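Local coordinates for protein yeast glycogen phosphorylase (Saccharomyces cerevisiae, PDB 1YGP) that belongs to the carbohydrate phosphorylase family, adopts the two-domain GT-B type of fold and carries pyridoxal-5'-phosphate in a pocket, at residues K86-F91 with N273-R278; D95-Y100 with Q360-L365; N224-P229 with A259-F264. All coordinates share one frame; numbering follows the deposited sequence.

Interaction 1: K86-F91 with N273-R278; sequences KTQQKF and NVNNLR
Thr87 and Gln88, on the last turns of helix 65-94, grip the start of strand 274-284, an inner strand of the large mixed sheet; segments 86-91 and 274-278 run at about a right angle. Both bonds centre on Val274. Its backbone N donates to Thr87 OG1 over 3.1 Å in a nearly straight bond of 166°, while its carbonyl O receives Gln88 NE2, also at 3.1 Å. The second donor lies in the plane of the Val274 carbonyl, and the acceptor in turn lies in the amide plane of Gln88, with a C=O...N angle of 160°. Thr87 places OG1 beside its own backbone N (chi1 -60°), where the hydroxyl also bonds Asp83 O one turn back; CG2, the other branch, sits 3.3 Å from Val274 O. Gln88 bends at chi2, which brings its amide back to the helix: NE2 is shared with Trp84 O, and OE1 takes the indole N-H of Trp185. One turn on, Phe91 presents its ring edge to the side-chain amides of Asn273 and Asn275, and Thr87 O lies over one face of the ring, toward the rim. From Lys90, the long chain turns at chi3 and crosses the Asn273 side chain at about a right angle. The contact is mostly buried and mostly polar. The glutamine amide is held at both of its ends, which probably fixes its rotation, and the two bonds to Val274 N and O probably fix how the start of the strand sits against the helix.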
ATOM      1  N   LYS A  86      -0.726   2.806 -27.324  1.00 14.55           N
ATOM      2  CA  LYS A  86      -0.988   3.231 -28.702  1.00 14.14           C
ATOM      3  C   LYS A  86      -1.776   4.529 -28.781  1.00 11.97           C
ATOM      4  O   LYS A  86      -1.398   5.432 -29.505  1.00 10.32           O
ATOM      5  CB  LYS A  86      -1.822   2.236 -29.500  1.00 22.60           C
ATOM      6  CG  LYS A  86      -1.324   0.823 -29.626  1.00 34.65           C
ATOM      7  CD  LYS A  86      -2.177   0.017 -30.600  1.00 44.84           C
ATOM      8  CE  LYS A  86      -1.378  -1.249 -30.922  1.00 55.76           C
ATOM      9  NZ  LYS A  86      -2.030  -2.112 -31.890  1.00 61.59           N
ATOM     10  N   THR A  87      -2.864   4.658 -28.014  1.00 13.84           N
ATOM     11  CA  THR A  87      -3.773   5.799 -28.062  1.00 12.53           C
ATOM     12  C   THR A  87      -3.058   7.067 -27.659  1.00 12.71           C
ATOM     13  O   THR A  87      -3.105   8.064 -28.377  1.00 16.41           O
ATOM     14  CB  THR A  87      -4.983   5.553 -27.128  1.00 12.12           C
ATOM     15  OG1 THR A  87      -5.668   4.382 -27.573  1.00 18.96           O
ATOM     16  CG2 THR A  87      -5.963   6.674 -27.169  1.00  4.72           C
ATOM     17  N   GLN A  88      -2.334   7.020 -26.548  1.00 13.40           N
ATOM     18  CA  GLN A  88      -1.560   8.151 -26.076  1.00 10.67           C
ATOM     19  C   GLN A  88      -0.505   8.571 -27.102  1.00  8.66           C
ATOM     20  O   GLN A  88      -0.231   9.752 -27.313  1.00  7.52           O
ATOM     21  CB  GLN A  88      -0.963   7.721 -24.737  1.00  7.75           C
ATOM     22  CG  GLN A  88      -1.787   8.149 -23.508  1.00 11.30           C
ATOM     23  CD  GLN A  88      -3.295   8.015 -23.634  1.00 11.33           C
ATOM     24  OE1 GLN A  88      -4.056   8.977 -23.551  1.00 15.61           O
ATOM     25  NE2 GLN A  88      -3.813   6.828 -23.853  1.00 14.49           N
ATOM     26  N   GLN A  89       0.064   7.631 -27.836  1.00 10.96           N
ATOM     27  CA  GLN A  89       1.050   7.963 -28.835  1.00 12.24           C
ATOM     28  C   GLN A  89       0.308   8.542 -30.006  1.00 16.74           C
ATOM     29  O   GLN A  89       0.819   9.518 -30.548  1.00 25.31           O
ATOM     30  CB  GLN A  89       1.795   6.746 -29.290  1.00 12.84           C
ATOM     31  CG  GLN A  89       2.838   6.979 -30.341  1.00 15.13           C
ATOM     32  CD  GLN A  89       3.912   7.965 -29.929  1.00 14.44           C
ATOM     33  OE1 GLN A  89       4.815   7.663 -29.155  1.00 17.57           O
ATOM     34  NE2 GLN A  89       3.870   9.168 -30.456  1.00 17.25           N
ATOM     35  N   LYS A  90      -0.871   8.049 -30.417  1.00 16.47           N
ATOM     36  CA  LYS A  90      -1.607   8.618 -31.544  1.00 10.41           C
ATOM     37  C   LYS A  90      -1.853  10.094 -31.260  1.00 10.85           C
ATOM     38  O   LYS A  90      -1.434  10.944 -32.038  1.00 11.62           O
ATOM     39  CB  LYS A  90      -2.928   7.873 -31.733  1.00  4.17           C
ATOM     40  CG  LYS A  90      -3.953   8.542 -32.653  1.00  7.04           C
ATOM     41  CD  LYS A  90      -5.080   7.578 -32.999  1.00 15.86           C
ATOM     42  CE  LYS A  90      -5.796   7.104 -31.734  1.00 23.45           C
ATOM     43  NZ  LYS A  90      -6.685   5.975 -31.982  1.00 29.00           N
ATOM     44  N   PHE A  91      -2.402  10.446 -30.104  1.00 10.60           N
ATOM     45  CA  PHE A  91      -2.677  11.828 -29.774  1.00 11.11           C
ATOM     46  C   PHE A  91      -1.393  12.639 -29.763  1.00 14.92           C
ATOM     47  O   PHE A  91      -1.406  13.711 -30.365  1.00 16.00           O
ATOM     48  CB  PHE A  91      -3.378  11.876 -28.432  1.00  6.88           C
ATOM     49  CG  PHE A  91      -4.695  11.088 -28.412  1.00 13.01           C
ATOM     50  CD1 PHE A  91      -5.409  10.797 -29.581  1.00 11.50           C
ATOM     51  CD2 PHE A  91      -5.220  10.675 -27.186  1.00 15.66           C
ATOM     52  CE1 PHE A  91      -6.617  10.111 -29.509  1.00 12.94           C
ATOM     53  CE2 PHE A  91      -6.435   9.991 -27.133  1.00  9.42           C
ATOM     54  CZ  PHE A  91      -7.134   9.707 -28.290  1.00  7.80           C
ATOM     55  N   ASN A 273      -9.514   2.549 -28.504  1.00 18.04           N
ATOM     56  CA  ASN A 273      -9.023   3.843 -28.063  1.00 19.24           C
ATOM     57  C   ASN A 273      -9.208   3.668 -26.571  1.00 16.01           C
ATOM     58  O   ASN A 273     -10.274   3.203 -26.140  1.00 17.55           O
ATOM     59  CB  ASN A 273      -9.932   4.927 -28.666  1.00 26.50           C
ATOM     60  CG  ASN A 273      -9.390   6.346 -28.856  1.00 32.23           C
ATOM     61  OD1 ASN A 273      -9.594   7.230 -28.013  1.00 32.06           O
ATOM     62  ND2 ASN A 273      -8.748   6.629 -29.997  1.00 23.45           N
ATOM     63  N   VAL A 274      -8.126   3.829 -25.814  1.00 12.06           N
ATOM     64  CA  VAL A 274      -8.209   3.734 -24.375  1.00  8.97           C
ATOM     65  C   VAL A 274      -7.664   5.051 -23.880  1.00  8.59           C
ATOM     66  O   VAL A 274      -6.532   5.455 -24.160  1.00  9.08           O
ATOM     67  CB  VAL A 274      -7.368   2.571 -23.809  1.00  7.57           C
ATOM     68  CG1 VAL A 274      -7.453   2.529 -22.299  1.00  2.00           C
ATOM     69  CG2 VAL A 274      -7.898   1.268 -24.341  1.00  3.23           C
ATOM     70  N   ASN A 275      -8.549   5.742 -23.180  1.00  7.12           N
ATOM     71  CA  ASN A 275      -8.227   7.022 -22.624  1.00  7.45           C
ATOM     72  C   ASN A 275      -7.822   6.929 -21.176  1.00  7.90           C
ATOM     73  O   ASN A 275      -7.815   5.836 -20.619  1.00 11.24           O
ATOM     74  CB  ASN A 275      -9.416   7.932 -22.816  1.00 11.24           C
ATOM     75  CG  ASN A 275      -9.312   8.630 -24.162  1.00 12.45           C
ATOM     76  OD1 ASN A 275     -10.311   9.039 -24.733  1.00 13.28           O
ATOM     77  ND2 ASN A 275      -8.147   8.837 -24.762  1.00 14.04           N
ATOM     78  N   ASN A 276      -7.495   8.008 -20.488  1.00  8.95           N
ATOM     79  CA  ASN A 276      -6.890   7.893 -19.185  1.00  8.66           C
ATOM     80  C   ASN A 276      -7.494   8.774 -18.109  1.00 10.92           C
ATOM     81  O   ASN A 276      -8.017   9.871 -18.378  1.00 12.70           O
ATOM     82  CB  ASN A 276      -5.428   8.196 -19.379  1.00  8.51           C
ATOM     83  CG  ASN A 276      -4.613   8.095 -18.108  1.00  9.89           C
ATOM     84  OD1 ASN A 276      -4.079   9.080 -17.617  1.00 14.44           O
ATOM     85  ND2 ASN A 276      -4.501   6.927 -17.505  1.00  4.11           N
ATOM     86  N   LEU A 277      -7.459   8.234 -16.891  1.00  7.67           N
ATOM     87  CA  LEU A 277      -7.906   8.942 -15.717  1.00  6.33           C
ATOM     88  C   LEU A 277      -6.613   9.054 -14.937  1.00  8.37           C
ATOM     89  O   LEU A 277      -5.917   8.035 -14.811  1.00 11.37           O
ATOM     90  CB  LEU A 277      -8.936   8.096 -15.010  1.00  6.78           C
ATOM     91  CG  LEU A 277      -9.666   8.575 -13.758  1.00 12.60           C
ATOM     92  CD1 LEU A 277     -10.296   9.935 -13.997  1.00 16.82           C
ATOM     93  CD2 LEU A 277     -10.757   7.566 -13.403  1.00  5.39           C
ATOM     94  N   ARG A 278      -6.221  10.254 -14.512  1.00  5.88           N
ATOM     95  CA  ARG A 278      -5.005  10.415 -13.756  1.00  8.25           C
ATOM     96  C   ARG A 278      -5.413  10.965 -12.407  1.00  9.42           C
ATOM     97  O   ARG A 278      -6.041  12.027 -12.296  1.00 10.70           O
ATOM     98  CB  ARG A 278      -4.055  11.369 -14.471  1.00  3.72           C
ATOM     99  CG  ARG A 278      -2.802  11.571 -13.624  1.00  2.00           C
ATOM    100  CD  ARG A 278      -1.655  12.147 -14.409  1.00  4.26           C
ATOM    101  NE  ARG A 278      -1.004  11.088 -15.156  1.00  4.93           N
ATOM    102  CZ  ARG A 278       0.191  11.219 -15.731  1.00  4.54           C
ATOM    103  NH1 ARG A 278       0.867  12.364 -15.667  1.00  9.34           N
ATOM    104  NH2 ARG A 278       0.742  10.166 -16.328  1.00  2.00           N
TER

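Interaction 2: D95-Y100 with Q360-L365; sequences DPKRVY and QVAIQL
Tyr100 lays the edge of its ring against Val361, CD2 standing 3.6 Å from CG1 with that methyl in the ring plane. Two torsions arrange this: the tyrosine ring leans back beside its own backbone N (chi1 -73°), and Val361 holds CG1 anti to its N. Tyr100 CB also meets Ile363 CG2 at 4.3 Å; Tyr100, Val361 and Ile363 lie on the same face of the sheet. Val99 and Ala362 occupy the other. There Lys97, fully extended, runs alongside the neighbouring strand, its CG 3.3 Å from Gln360 O and its CE 4.0 Å from Ala362 CB; its NZ goes on to Trp873 O. Four parallel-strand hydrogen bonds join the backbones, from Arg98 N to Gln360 O at 2.9 Å through to Gln364 N to Tyr100 O at 2.8 Å. Before the strand, Gln360 bends at chi2 to bring its amide beside Asp95, whose OD1 forms a salt bridge with Arg352. Helix 322-350 covers the Tyr100 face through Ile343, and its Arg346 bonds Tyr100 OH; Trp873 of helix 861-873 packs on Val99 and Ala362. Strands 184-189 and 400-404 flank the pair.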
ATOM      1  N   ASP A  95      -1.414  15.514 -32.362  1.00 14.98           N
ATOM      2  CA  ASP A  95      -1.724  16.750 -31.653  1.00 17.96           C
ATOM      3  C   ASP A  95      -3.118  17.390 -31.786  1.00 17.49           C
ATOM      4  O   ASP A  95      -3.244  18.553 -32.195  1.00 20.75           O
ATOM      5  CB  ASP A  95      -0.682  17.756 -32.040  1.00 20.79           C
ATOM      6  CG  ASP A  95      -0.208  18.530 -30.830  1.00 25.58           C
ATOM      7  OD1 ASP A  95      -1.005  19.175 -30.149  1.00 25.45           O
ATOM      8  OD2 ASP A  95       0.997  18.505 -30.599  1.00 37.45           O
ATOM      9  N   PRO A  96      -4.224  16.685 -31.502  1.00 13.85           N
ATOM     10  CA  PRO A  96      -5.551  17.250 -31.628  1.00 10.65           C
ATOM     11  C   PRO A  96      -5.855  18.138 -30.428  1.00 12.86           C
ATOM     12  O   PRO A  96      -5.108  18.118 -29.445  1.00 16.84           O
ATOM     13  CB  PRO A  96      -6.377  16.007 -31.761  1.00  9.19           C
ATOM     14  CG  PRO A  96      -5.743  15.046 -30.806  1.00  8.36           C
ATOM     15  CD  PRO A  96      -4.277  15.301 -31.036  1.00 11.84           C
ATOM     16  N   LYS A  97      -6.936  18.916 -30.448  1.00 11.96           N
ATOM     17  CA  LYS A  97      -7.312  19.662 -29.254  1.00 11.04           C
ATOM     18  C   LYS A  97      -7.777  18.595 -28.251  1.00 12.26           C
ATOM     19  O   LYS A  97      -8.434  17.618 -28.642  1.00 14.08           O
ATOM     20  CB  LYS A  97      -8.458  20.621 -29.559  1.00  9.89           C
ATOM     21  CG  LYS A  97      -8.813  21.511 -28.390  1.00  7.15           C
ATOM     22  CD  LYS A  97      -9.923  22.473 -28.715  1.00  5.76           C
ATOM     23  CE  LYS A  97      -9.935  23.458 -27.568  1.00 11.50           C
ATOM     24  NZ  LYS A  97     -10.989  24.434 -27.715  1.00 15.14           N
ATOM     25  N   ARG A  98      -7.435  18.755 -26.982  1.00  9.73           N
ATOM     26  CA  ARG A  98      -7.740  17.778 -25.965  1.00  8.25           C
ATOM     27  C   ARG A  98      -8.660  18.404 -24.945  1.00  8.53           C
ATOM     28  O   ARG A  98      -8.683  19.622 -24.728  1.00  7.83           O
ATOM     29  CB  ARG A  98      -6.478  17.316 -25.247  1.00 11.59           C
ATOM     30  CG  ARG A  98      -5.474  16.616 -26.133  1.00 11.03           C
ATOM     31  CD  ARG A  98      -4.436  15.879 -25.302  1.00 12.66           C
ATOM     32  NE  ARG A  98      -3.299  15.566 -26.151  1.00 11.11           N
ATOM     33  CZ  ARG A  98      -2.571  14.461 -26.042  1.00 11.94           C
ATOM     34  NH1 ARG A  98      -2.822  13.515 -25.134  1.00 16.26           N
ATOM     35  NH2 ARG A  98      -1.532  14.325 -26.860  1.00 16.11           N
ATOM     36  N   VAL A  99      -9.398  17.525 -24.288  1.00  7.59           N
ATOM     37  CA  VAL A  99     -10.382  17.899 -23.293  1.00  8.67           C
ATOM     38  C   VAL A  99      -9.833  17.443 -21.947  1.00  9.08           C
ATOM     39  O   VAL A  99      -9.347  16.316 -21.862  1.00 15.73           O
ATOM     40  CB  VAL A  99     -11.691  17.184 -23.581  1.00  5.10           C
ATOM     41  CG1 VAL A  99     -12.725  17.611 -22.568  1.00  5.90           C
ATOM     42  CG2 VAL A  99     -12.135  17.482 -24.985  1.00  4.59           C
ATOM     43  N   TYR A 100      -9.863  18.225 -20.884  1.00  3.05           N
ATOM     44  CA  TYR A 100      -9.416  17.772 -19.590  1.00  3.44           C
ATOM     45  C   TYR A 100     -10.672  18.010 -18.771  1.00  6.16           C
ATOM     46  O   TYR A 100     -11.323  19.066 -18.827  1.00  5.19           O
ATOM     47  CB  TYR A 100      -8.233  18.614 -19.128  1.00  2.00           C
ATOM     48  CG  TYR A 100      -6.971  18.265 -19.908  1.00  3.96           C
ATOM     49  CD1 TYR A 100      -6.349  17.021 -19.758  1.00  5.81           C
ATOM     50  CD2 TYR A 100      -6.414  19.204 -20.770  1.00  8.06           C
ATOM     51  CE1 TYR A 100      -5.177  16.724 -20.463  1.00  6.07           C
ATOM     52  CE2 TYR A 100      -5.246  18.920 -21.476  1.00  6.76           C
ATOM     53  CZ  TYR A 100      -4.628  17.680 -21.321  1.00 12.04           C
ATOM     54  OH  TYR A 100      -3.459  17.408 -22.024  1.00 14.40           O
ATOM     55  N   GLN A 360      -5.754  24.405 -28.413  1.00 18.59           N
ATOM     56  CA  GLN A 360      -5.364  23.046 -28.102  1.00 19.32           C
ATOM     57  C   GLN A 360      -5.901  22.496 -26.784  1.00 17.57           C
ATOM     58  O   GLN A 360      -6.020  21.281 -26.658  1.00 18.71           O
ATOM     59  CB  GLN A 360      -3.843  22.950 -28.090  1.00 18.79           C
ATOM     60  CG  GLN A 360      -3.171  23.286 -29.407  1.00 17.75           C
ATOM     61  CD  GLN A 360      -3.519  22.324 -30.536  1.00 23.37           C
ATOM     62  OE1 GLN A 360      -3.231  21.136 -30.467  1.00 21.90           O
ATOM     63  NE2 GLN A 360      -4.135  22.765 -31.628  1.00 23.60           N
ATOM     64  N   VAL A 361      -6.266  23.257 -25.764  1.00 13.79           N
ATOM     65  CA  VAL A 361      -6.690  22.666 -24.512  1.00 14.25           C
ATOM     66  C   VAL A 361      -8.111  23.088 -24.197  1.00 14.66           C
ATOM     67  O   VAL A 361      -8.387  24.280 -24.278  1.00 16.07           O
ATOM     68  CB  VAL A 361      -5.750  23.132 -23.383  1.00 16.82           C
ATOM     69  CG1 VAL A 361      -6.166  22.537 -22.055  1.00 19.68           C
ATOM     70  CG2 VAL A 361      -4.350  22.670 -23.660  1.00 17.77           C
ATOM     71  N   ALA A 362      -9.017  22.191 -23.810  1.00 13.92           N
ATOM     72  CA  ALA A 362     -10.359  22.566 -23.356  1.00 12.60           C
ATOM     73  C   ALA A 362     -10.463  22.056 -21.917  1.00 10.96           C
ATOM     74  O   ALA A 362     -10.305  20.849 -21.737  1.00 19.30           O
ATOM     75  CB  ALA A 362     -11.403  21.866 -24.200  1.00 12.81           C
ATOM     76  N   ILE A 363     -10.659  22.817 -20.844  1.00  5.70           N
ATOM     77  CA  ILE A 363     -10.732  22.249 -19.502  1.00  3.89           C
ATOM     78  C   ILE A 363     -12.146  22.468 -18.988  1.00  7.65           C
ATOM     79  O   ILE A 363     -12.634  23.613 -18.947  1.00  7.30           O
ATOM     80  CB  ILE A 363      -9.706  22.925 -18.510  1.00  5.83           C
ATOM     81  CG1 ILE A 363      -8.277  22.941 -19.075  1.00  4.37           C
ATOM     82  CG2 ILE A 363      -9.733  22.138 -17.186  1.00  2.00           C
ATOM     83  CD1 ILE A 363      -7.194  23.532 -18.137  1.00  2.00           C
ATOM     84  N   GLN A 364     -12.830  21.399 -18.580  1.00  7.74           N
ATOM     85  CA  GLN A 364     -14.197  21.518 -18.093  1.00  9.13           C
ATOM     86  C   GLN A 364     -14.254  21.510 -16.573  1.00  5.62           C
ATOM     87  O   GLN A 364     -13.715  20.614 -15.924  1.00  4.98           O
ATOM     88  CB  GLN A 364     -15.031  20.375 -18.637  1.00 10.36           C
ATOM     89  CG  GLN A 364     -16.519  20.592 -18.446  1.00 12.88           C
ATOM     90  CD  GLN A 364     -17.070  21.795 -19.197  1.00 12.40           C
ATOM     91  OE1 GLN A 364     -16.904  21.947 -20.399  1.00 13.94           O
ATOM     92  NE2 GLN A 364     -17.765  22.711 -18.559  1.00 20.03           N
ATOM     93  N   LEU A 365     -14.906  22.469 -15.953  1.00  3.99           N
ATOM     94  CA  LEU A 365     -14.947  22.497 -14.520  1.00  4.42           C
ATOM     95  C   LEU A 365     -16.241  21.809 -14.183  1.00 11.48           C
ATOM     96  O   LEU A 365     -17.336  22.334 -14.459  1.00 15.60           O
ATOM     97  CB  LEU A 365     -14.962  23.925 -14.006  1.00  3.47           C
ATOM     98  CG  LEU A 365     -13.883  24.916 -14.448  1.00  5.64           C
ATOM     99  CD1 LEU A 365     -13.892  25.995 -13.395  1.00  9.39           C
ATOM    100  CD2 LEU A 365     -12.470  24.331 -14.509  1.00  2.00           C
TER

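Interaction 3: N224-P229 with A259-F264; sequences NEVQIP and AVAYDF
Ala259, Val260 and Val226 bury the most surface where strands 221-232 and 255-267 run antiparallel. Ala259 pairs with Ile228 through two backbone bonds: its N donates to Ile228 O at 2.7 Å and its O accepts Ile228 N at 2.8 Å. The CB atoms of this hydrogen-bonded pair stand 4.1 Å apart on the face that helix 322-350 covers, with Ala338 touching both residues. Val260 forms the adjoining non-hydrogen-bonded pair with Gln227, and the two side chains lie next to each other, pointing the same way. CG2 of Val260 rests 3.6 Å from Gln227 CG, while CG1, anti to the backbone N (chi1 172°), comes within 4.1 Å of Asn224 OD1, whose hydrogen bond is with Arg283. The extended Gln227 chain carries NE2 to Asn224 O, 2.9 Å away, a hydrogen bond across the corner that the chain makes at 224 and 225. Val226 meets Ala261 with CG1, 3.9 Å from CB; between the same two residues the backbone bond from Ala261 N to Val226 O is weak, at 3.3 Å. At the corner, Glu225 makes a salt bridge with Arg58 of the second subunit. The arrangement is typical of an antiparallel strand pair at the margin of a mixed sheet: strand 221-232 is the outermost on this side of the sheet within the chain, and the corner next to the pairing reaches the subunit interface.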
ATOM      1  N   ASN A 224       5.374   6.410 -10.487  1.00 16.78           N
ATOM      2  CA  ASN A 224       6.328   6.969  -9.534  1.00 20.09           C
ATOM      3  C   ASN A 224       7.272   8.035 -10.100  1.00 20.09           C
ATOM      4  O   ASN A 224       7.943   8.759  -9.372  1.00 19.34           O
ATOM      5  CB  ASN A 224       7.138   5.831  -8.966  1.00 25.13           C
ATOM      6  CG  ASN A 224       7.082   5.820  -7.453  1.00 30.56           C
ATOM      7  OD1 ASN A 224       6.020   5.939  -6.836  1.00 31.28           O
ATOM      8  ND2 ASN A 224       8.230   5.666  -6.812  1.00 36.55           N
ATOM      9  N   GLU A 225       7.341   8.072 -11.436  1.00 19.54           N
ATOM     10  CA  GLU A 225       8.092   9.003 -12.254  1.00 14.78           C
ATOM     11  C   GLU A 225       7.474  10.402 -12.240  1.00 15.17           C
ATOM     12  O   GLU A 225       8.170  11.408 -12.191  1.00 19.73           O
ATOM     13  CB  GLU A 225       8.114   8.515 -13.685  1.00 13.68           C
ATOM     14  CG  GLU A 225       8.740   7.159 -13.965  1.00 18.97           C
ATOM     15  CD  GLU A 225       7.800   5.980 -13.800  1.00 23.29           C
ATOM     16  OE1 GLU A 225       7.700   5.430 -12.705  1.00 34.83           O
ATOM     17  OE2 GLU A 225       7.162   5.595 -14.770  1.00 28.55           O
ATOM     18  N   VAL A 226       6.155  10.536 -12.259  1.00 13.38           N
ATOM     19  CA  VAL A 226       5.493  11.825 -12.304  1.00  9.88           C
ATOM     20  C   VAL A 226       5.290  12.273 -10.876  1.00  7.44           C
ATOM     21  O   VAL A 226       4.372  11.781 -10.223  1.00 13.02           O
ATOM     22  CB  VAL A 226       4.144  11.650 -13.058  1.00 13.68           C
ATOM     23  CG1 VAL A 226       3.334  12.924 -13.083  1.00 14.73           C
ATOM     24  CG2 VAL A 226       4.434  11.318 -14.515  1.00 17.07           C
ATOM     25  N   GLN A 227       6.150  13.147 -10.358  1.00  8.61           N
ATOM     26  CA  GLN A 227       6.001  13.753  -9.029  1.00  6.57           C
ATOM     27  C   GLN A 227       5.948  15.279  -9.088  1.00  7.12           C
ATOM     28  O   GLN A 227       6.994  15.905  -9.247  1.00 12.03           O
ATOM     29  CB  GLN A 227       7.150  13.369  -8.146  1.00  2.90           C
ATOM     30  CG  GLN A 227       7.097  11.904  -7.810  1.00 15.69           C
ATOM     31  CD  GLN A 227       8.250  11.467  -6.928  1.00 22.39           C
ATOM     32  OE1 GLN A 227       8.833  12.230  -6.156  1.00 28.31           O
ATOM     33  NE2 GLN A 227       8.645  10.213  -7.021  1.00 24.55           N
ATOM     34  N   ILE A 228       4.801  15.948  -9.004  1.00  7.03           N
ATOM     35  CA  ILE A 228       4.684  17.414  -9.070  1.00  9.09           C
ATOM     36  C   ILE A 228       4.858  17.990  -7.660  1.00  9.05           C
ATOM     37  O   ILE A 228       4.179  17.462  -6.783  1.00 16.02           O
ATOM     38  CB  ILE A 228       3.278  17.871  -9.582  1.00 11.66           C
ATOM     39  CG1 ILE A 228       2.731  17.112 -10.798  1.00  9.56           C
ATOM     40  CG2 ILE A 228       3.440  19.318  -9.957  1.00 10.26           C
ATOM     41  CD1 ILE A 228       3.501  17.286 -12.117  1.00 19.31           C
ATOM     42  N   PRO A 229       5.698  18.975  -7.301  1.00 10.44           N
ATOM     43  CA  PRO A 229       5.625  19.744  -6.036  1.00  9.34           C
ATOM     44  C   PRO A 229       4.464  20.741  -5.981  1.00 11.65           C
ATOM     45  O   PRO A 229       4.131  21.374  -6.994  1.00 17.12           O
ATOM     46  CB  PRO A 229       6.953  20.444  -5.925  1.00  6.02           C
ATOM     47  CG  PRO A 229       7.859  19.567  -6.763  1.00  7.76           C
ATOM     48  CD  PRO A 229       6.972  19.231  -7.957  1.00  6.58           C
ATOM     49  N   ALA A 259       2.832  15.467  -5.467  1.00  9.26           N
ATOM     50  CA  ALA A 259       1.678  14.842  -6.070  1.00  8.90           C
ATOM     51  C   ALA A 259       2.261  13.746  -6.947  1.00 11.46           C
ATOM     52  O   ALA A 259       3.093  14.011  -7.816  1.00 15.70           O
ATOM     53  CB  ALA A 259       0.940  15.842  -6.914  1.00  2.00           C
ATOM     54  N   VAL A 260       1.920  12.493  -6.707  1.00 10.37           N
ATOM     55  CA  VAL A 260       2.421  11.397  -7.506  1.00  7.44           C
ATOM     56  C   VAL A 260       1.182  10.916  -8.242  1.00  7.99           C
ATOM     57  O   VAL A 260       0.121  10.759  -7.612  1.00  9.19           O
ATOM     58  CB  VAL A 260       3.002  10.340  -6.547  1.00  8.32           C
ATOM     59  CG1 VAL A 260       3.374   9.048  -7.254  1.00  7.04           C
ATOM     60  CG2 VAL A 260       4.239  10.950  -5.911  1.00 12.01           C
ATOM     61  N   ALA A 261       1.292  10.730  -9.556  1.00  5.19           N
ATOM     62  CA  ALA A 261       0.192  10.274 -10.389  1.00  2.00           C
ATOM     63  C   ALA A 261       0.004   8.771 -10.395  1.00  4.42           C
ATOM     64  O   ALA A 261       0.966   7.999 -10.220  1.00  8.26           O
ATOM     65  CB  ALA A 261       0.407  10.680 -11.822  1.00  2.22           C
ATOM     66  N   TYR A 262      -1.259   8.366 -10.573  1.00  2.00           N
ATOM     67  CA  TYR A 262      -1.678   6.986 -10.744  1.00  2.00           C
ATOM     68  C   TYR A 262      -2.616   7.008 -11.947  1.00  5.18           C
ATOM     69  O   TYR A 262      -3.566   7.802 -12.023  1.00  7.57           O
ATOM     70  CB  TYR A 262      -2.440   6.481  -9.535  1.00  2.00           C
ATOM     71  CG  TYR A 262      -1.565   6.138  -8.344  1.00  6.01           C
ATOM     72  CD1 TYR A 262      -0.953   7.166  -7.618  1.00  8.21           C
ATOM     73  CD2 TYR A 262      -1.367   4.807  -7.966  1.00  7.44           C
ATOM     74  CE1 TYR A 262      -0.147   6.876  -6.522  1.00  5.30           C
ATOM     75  CE2 TYR A 262      -0.555   4.507  -6.858  1.00  5.78           C
ATOM     76  CZ  TYR A 262       0.049   5.551  -6.148  1.00  4.62           C
ATOM     77  OH  TYR A 262       0.849   5.302  -5.054  1.00  7.34           O
ATOM     78  N   ASP A 263      -2.304   6.213 -12.957  1.00  4.20           N
ATOM     79  CA  ASP A 263      -3.082   6.114 -14.161  1.00  2.00           C
ATOM     80  C   ASP A 263      -4.056   4.950 -14.221  1.00  6.63           C
ATOM     81  O   ASP A 263      -3.737   3.770 -14.012  1.00  6.10           O
ATOM     82  CB  ASP A 263      -2.113   6.047 -15.308  1.00  2.00           C
ATOM     83  CG  ASP A 263      -1.519   7.394 -15.686  1.00  6.89           C
ATOM     84  OD1 ASP A 263      -2.108   8.422 -15.387  1.00  4.50           O
ATOM     85  OD2 ASP A 263      -0.466   7.431 -16.312  1.00 11.86           O
ATOM     86  N   PHE A 264      -5.287   5.283 -14.539  1.00  7.36           N
ATOM     87  CA  PHE A 264      -6.327   4.297 -14.654  1.00 10.79           C
ATOM     88  C   PHE A 264      -6.682   4.299 -16.139  1.00  9.79           C
ATOM     89  O   PHE A 264      -7.072   5.359 -16.647  1.00 14.14           O
ATOM     90  CB  PHE A 264      -7.494   4.741 -13.745  1.00 15.88           C
ATOM     91  CG  PHE A 264      -8.678   3.792 -13.839  1.00 21.06           C
ATOM     92  CD1 PHE A 264      -9.659   3.988 -14.828  1.00 23.40           C
ATOM     93  CD2 PHE A 264      -8.745   2.690 -12.986  1.00 21.04           C
ATOM     94  CE1 PHE A 264     -10.697   3.071 -14.962  1.00 21.65           C
ATOM     95  CE2 PHE A 264      -9.792   1.781 -13.131  1.00 24.76           C
ATOM     96  CZ  PHE A 264     -10.763   1.966 -14.116  1.00 24.31           C
TER

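How the interactions relate
All three contacts reach one large mixed sheet. Interactions 1 and 2 have centres about 14 Å apart and touch where helix 65-94 hands over to strand 98-102, the backbone of Phe91 packing on Pro96 and Arg98. Interactions 1 and 3, with centres about 17 Å apart, meet through adjacent strands 274-284 and 255-267, where Arg278 forms a salt bridge with Asp263. The centres of interactions 2 and 3 lie about 20 Å apart, without touching. In sequence, interactions 1 and 2 alternate, and interaction 3 is nested inside both. The antiparallel strands and the parallel strands thus make one sheet from distant parts of the chain, and helix 65-94 packs on strand 274-284 and leads into strand 98-102.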